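U4/U6 snRNA-associated-splicing factor PRP24 (Saccharomyces cerevisiae, PDB 4N0T) binds U6 small nuclear RNA and works as a recycling factor of the spliceosome, annealing U6 with U4 snRNA. Local coordinates at residues L281-P286 with G353-M358. Residues are numbered along the deposited sequence; the frame is centred on the assembly and turned at random.
Sequences LICLFP and GTINDM. With SO4 (sulfate ion), chain C.
Met358 lies across one face of the Phe285 ring, its CA 3.7 Å from the ring centroid and almost on the ring normal, a CH-pi contact. Met358 CB adds to the cover, 3.6 Å from Phe285 CD1. Cutting Phe285 back to an alanine would remove the surface under Met358 CA and CB, and is likely to leave a gap beneath the first helical turn. With CG anti to the backbone N (chi1 175°), the methionine chain runs on past the ring, and a bend at its last torsion brings CE to within 3.7 Å of Cys283 SG; its sulfur stands obliquely to the ring, a Met-aromatic contact. Cys283 SG also rests against CA and CG1 of Ile355. Beyond it, the side chains of Leu281 and Ile355 cross at about a right angle, touching through CD1 and CG1, and Leu269 and Leu270 of helix 258-270 extend this apolar patch. Cys283 and Gly353 form an antiparallel hydrogen-bonded pair: Cys283 N donates to Gly353 O at 2.8 Å, whereas the return bond from Gly353 N to Cys283 O is weak. A CB on Gly353 would run into Asp357 CB and press on Phe285 CZ, so a side chain has no room where the strand passes into the helix. At the outer edge Thr354 and Asp357 close a capping box: Asp357 N donates to Thr354 OG1 (3.0 Å), and Thr354 N reaches Asp357 OD2 from above the carboxylate plane. Asp357 OD1 pairs with Arg360, which joins Thr354 OG1 and Asn356 ND2 in binding a sulfate, probably from the crystallisation liquor. Apolar contacts and strand pairing thus set the first turn of helix 355-365 against the sheet face that canonical RNA-recognition motifs commonly use for RNA, consistent with the name "occluded", while its capped N-terminus can receive an anion.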
ATOM      1  N   LEU A 281      23.487   7.292   6.935  1.00 22.10           N
ATOM      2  CA  LEU A 281      22.051   7.504   6.708  1.00 22.69           C
ATOM      3  C   LEU A 281      21.559   8.893   7.104  1.00 22.51           C
ATOM      4  O   LEU A 281      22.177   9.585   7.923  1.00 21.80           O
ATOM      5  CB  LEU A 281      21.218   6.432   7.422  1.00 23.49           C
ATOM      6  CG  LEU A 281      21.206   6.360   8.957  1.00 22.36           C
ATOM      7  CD1 LEU A 281      20.176   7.310   9.565  1.00 26.88           C
ATOM      8  CD2 LEU A 281      20.936   4.934   9.429  1.00 22.52           C
ATOM      9  N   ILE A 282      20.425   9.288   6.533  1.00 20.10           N
ATOM     10  CA  ILE A 282      19.711  10.469   6.997  1.00 20.93           C
ATOM     11  C   ILE A 282      18.231  10.123   7.102  1.00 19.82           C
ATOM     12  O   ILE A 282      17.780   9.121   6.544  1.00 21.97           O
ATOM     13  CB  ILE A 282      19.857  11.670   6.031  1.00 23.58           C
ATOM     14  CG1 ILE A 282      19.078  11.415   4.737  1.00 23.22           C
ATOM     15  CG2 ILE A 282      21.333  11.981   5.748  1.00 27.15           C
ATOM     16  CD1 ILE A 282      19.091  12.607   3.783  1.00 24.32           C
ATOM     17  N   CYS A 283      17.480  10.943   7.828  1.00 16.81           N
ATOM     18  CA  CYS A 283      16.040  10.788   7.879  1.00 14.62           C
ATOM     19  C   CYS A 283      15.404  11.968   7.183  1.00 18.52           C
ATOM     20  O   CYS A 283      15.928  13.083   7.243  1.00 20.23           O
ATOM     21  CB  CYS A 283      15.556  10.759   9.323  1.00 14.59           C
ATOM     22  SG  CYS A 283      16.086   9.270  10.206  1.00 20.44           S
ATOM     23  N   LEU A 284      14.284  11.715   6.516  1.00 16.37           N
ATOM     24  CA  LEU A 284      13.451  12.777   5.955  1.00 15.64           C
ATOM     25  C   LEU A 284      12.116  12.763   6.686  1.00 19.97           C
ATOM     26  O   LEU A 284      11.553  11.705   6.933  1.00 16.69           O
ATOM     27  CB  LEU A 284      13.211  12.529   4.464  1.00 15.22           C
ATOM     28  CG  LEU A 284      14.446  12.548   3.562  1.00 19.94           C
ATOM     29  CD1 LEU A 284      14.023  12.410   2.104  1.00 21.95           C
ATOM     30  CD2 LEU A 284      15.263  13.850   3.757  1.00 20.73           C
ATOM     31  N   PHE A 285      11.603  13.938   7.039  1.00 14.33           N
ATOM     32  CA  PHE A 285      10.366  14.023   7.811  1.00 12.39           C
ATOM     33  C   PHE A 285       9.891  15.474   7.755  1.00 16.13           C
ATOM     34  O   PHE A 285      10.704  16.355   7.481  1.00 18.49           O
ATOM     35  CB  PHE A 285      10.641  13.619   9.265  1.00 14.71           C
ATOM     36  CG  PHE A 285      11.806  14.340   9.896  1.00 17.61           C
ATOM     37  CD1 PHE A 285      13.103  13.882   9.723  1.00 16.35           C
ATOM     38  CD2 PHE A 285      11.596  15.476  10.677  1.00 19.53           C
ATOM     39  CE1 PHE A 285      14.180  14.534  10.305  1.00 21.42           C
ATOM     40  CE2 PHE A 285      12.664  16.126  11.263  1.00 19.67           C
ATOM     41  CZ  PHE A 285      13.952  15.663  11.081  1.00 20.05           C
ATOM     42  N   PRO A 286       8.588  15.721   7.968  1.00 18.31           N
ATOM     43  CA  PRO A 286       7.508  14.729   8.079  1.00 19.13           C
ATOM     44  C   PRO A 286       7.008  14.338   6.693  1.00 20.63           C
ATOM     45  O   PRO A 286       7.007  15.165   5.769  1.00 20.01           O
ATOM     46  CB  PRO A 286       6.418  15.501   8.820  1.00 21.17           C
ATOM     47  CG  PRO A 286       6.577  16.914   8.281  1.00 21.58           C
ATOM     48  CD  PRO A 286       8.072  17.108   8.093  1.00 18.92           C
ATOM     49  N   GLY A 353      17.629  15.097   8.916  1.00 19.63           N
ATOM     50  CA  GLY A 353      18.234  15.059  10.233  1.00 22.09           C
ATOM     51  C   GLY A 353      18.618  13.646  10.584  1.00 23.40           C
ATOM     52  O   GLY A 353      18.443  12.736   9.770  1.00 20.86           O
ATOM     53  N   THR A 354      19.146  13.461  11.788  1.00 20.65           N
ATOM     54  CA  THR A 354      19.452  12.127  12.280  1.00 22.62           C
ATOM     55  C   THR A 354      18.169  11.446  12.721  1.00 17.10           C
ATOM     56  O   THR A 354      17.098  12.073  12.756  1.00 16.37           O
ATOM     57  CB  THR A 354      20.363  12.200  13.505  1.00 23.44           C
ATOM     58  OG1 THR A 354      19.659  12.857  14.563  1.00 21.74           O
ATOM     59  CG2 THR A 354      21.638  12.964  13.181  1.00 29.89           C
ATOM     60  N   ILE A 355      18.275  10.163  13.078  1.00 18.42           N
ATOM     61  CA  ILE A 355      17.140   9.474  13.670  1.00 17.28           C
ATOM     62  C   ILE A 355      16.611  10.236  14.885  1.00 18.66           C
ATOM     63  O   ILE A 355      15.410  10.439  15.018  1.00 17.18           O
ATOM     64  CB  ILE A 355      17.493   8.010  14.046  1.00 16.03           C
ATOM     65  CG1 ILE A 355      17.671   7.192  12.764  1.00 23.38           C
ATOM     66  CG2 ILE A 355      16.403   7.402  14.932  1.00 20.90           C
ATOM     67  CD1 ILE A 355      18.325   5.828  12.981  1.00 23.35           C
ATOM     68  N   ASN A 356      17.504  10.684  15.764  1.00 22.40           N
ATOM     69  CA  ASN A 356      17.051  11.395  16.956  1.00 20.34           C
ATOM     70  C   ASN A 356      16.406  12.752  16.641  1.00 20.95           C
ATOM     71  O   ASN A 356      15.477  13.174  17.341  1.00 23.30           O
ATOM     72  CB  ASN A 356      18.180  11.525  17.993  1.00 23.11           C
ATOM     73  CG  ASN A 356      18.505  10.203  18.673  1.00 28.34           C
ATOM     74  OD1 ASN A 356      17.695   9.277  18.673  1.00 31.75           O
ATOM     75  ND2 ASN A 356      19.699  10.110  19.255  1.00 31.50           N
ATOM     76  N   ASP A 357      16.872  13.413  15.582  1.00 21.55           N
ATOM     77  CA  ASP A 357      16.237  14.655  15.117  1.00 18.80           C
ATOM     78  C   ASP A 357      14.800  14.377  14.685  1.00 21.45           C
ATOM     79  O   ASP A 357      13.868  15.122  15.002  1.00 21.82           O
ATOM     80  CB  ASP A 357      16.986  15.244  13.912  1.00 21.45           C
ATOM     81  CG  ASP A 357      18.320  15.867  14.278  1.00 26.71           C
ATOM     82  OD1 ASP A 357      18.501  16.308  15.439  1.00 29.35           O
ATOM     83  OD2 ASP A 357      19.192  15.915  13.382  1.00 24.76           O
ATOM     84  N   MET A 358      14.635  13.301  13.924  1.00 19.19           N
ATOM     85  CA  MET A 358      13.316  12.895  13.465  1.00 16.23           C
ATOM     86  C   MET A 358      12.398  12.628  14.651  1.00 15.85           C
ATOM     87  O   MET A 358      11.255  13.077  14.669  1.00 17.19           O
ATOM     88  CB  MET A 358      13.435  11.645  12.587  1.00 15.88           C
ATOM     89  CG  MET A 358      12.086  11.074  12.167  1.00 18.29           C
ATOM     90  SD  MET A 358      12.278   9.587  11.134  1.00 19.65           S
ATOM     91  CE  MET A 358      13.139   8.492  12.263  1.00 20.31           C
TER
HETATM   92  S   SO4 C 501      21.637  13.182  18.159  1.00 58.72           S
HETATM   93  O1  SO4 C 501      21.894  11.836  17.652  1.00 56.73           O
HETATM   94  O2  SO4 C 501      21.002  13.105  19.480  1.00 53.02           O
HETATM   95  O3  SO4 C 501      22.900  13.913  18.259  1.00 62.67           O
HETATM   96  O4  SO4 C 501      20.775  13.882  17.211  1.00 54.34           O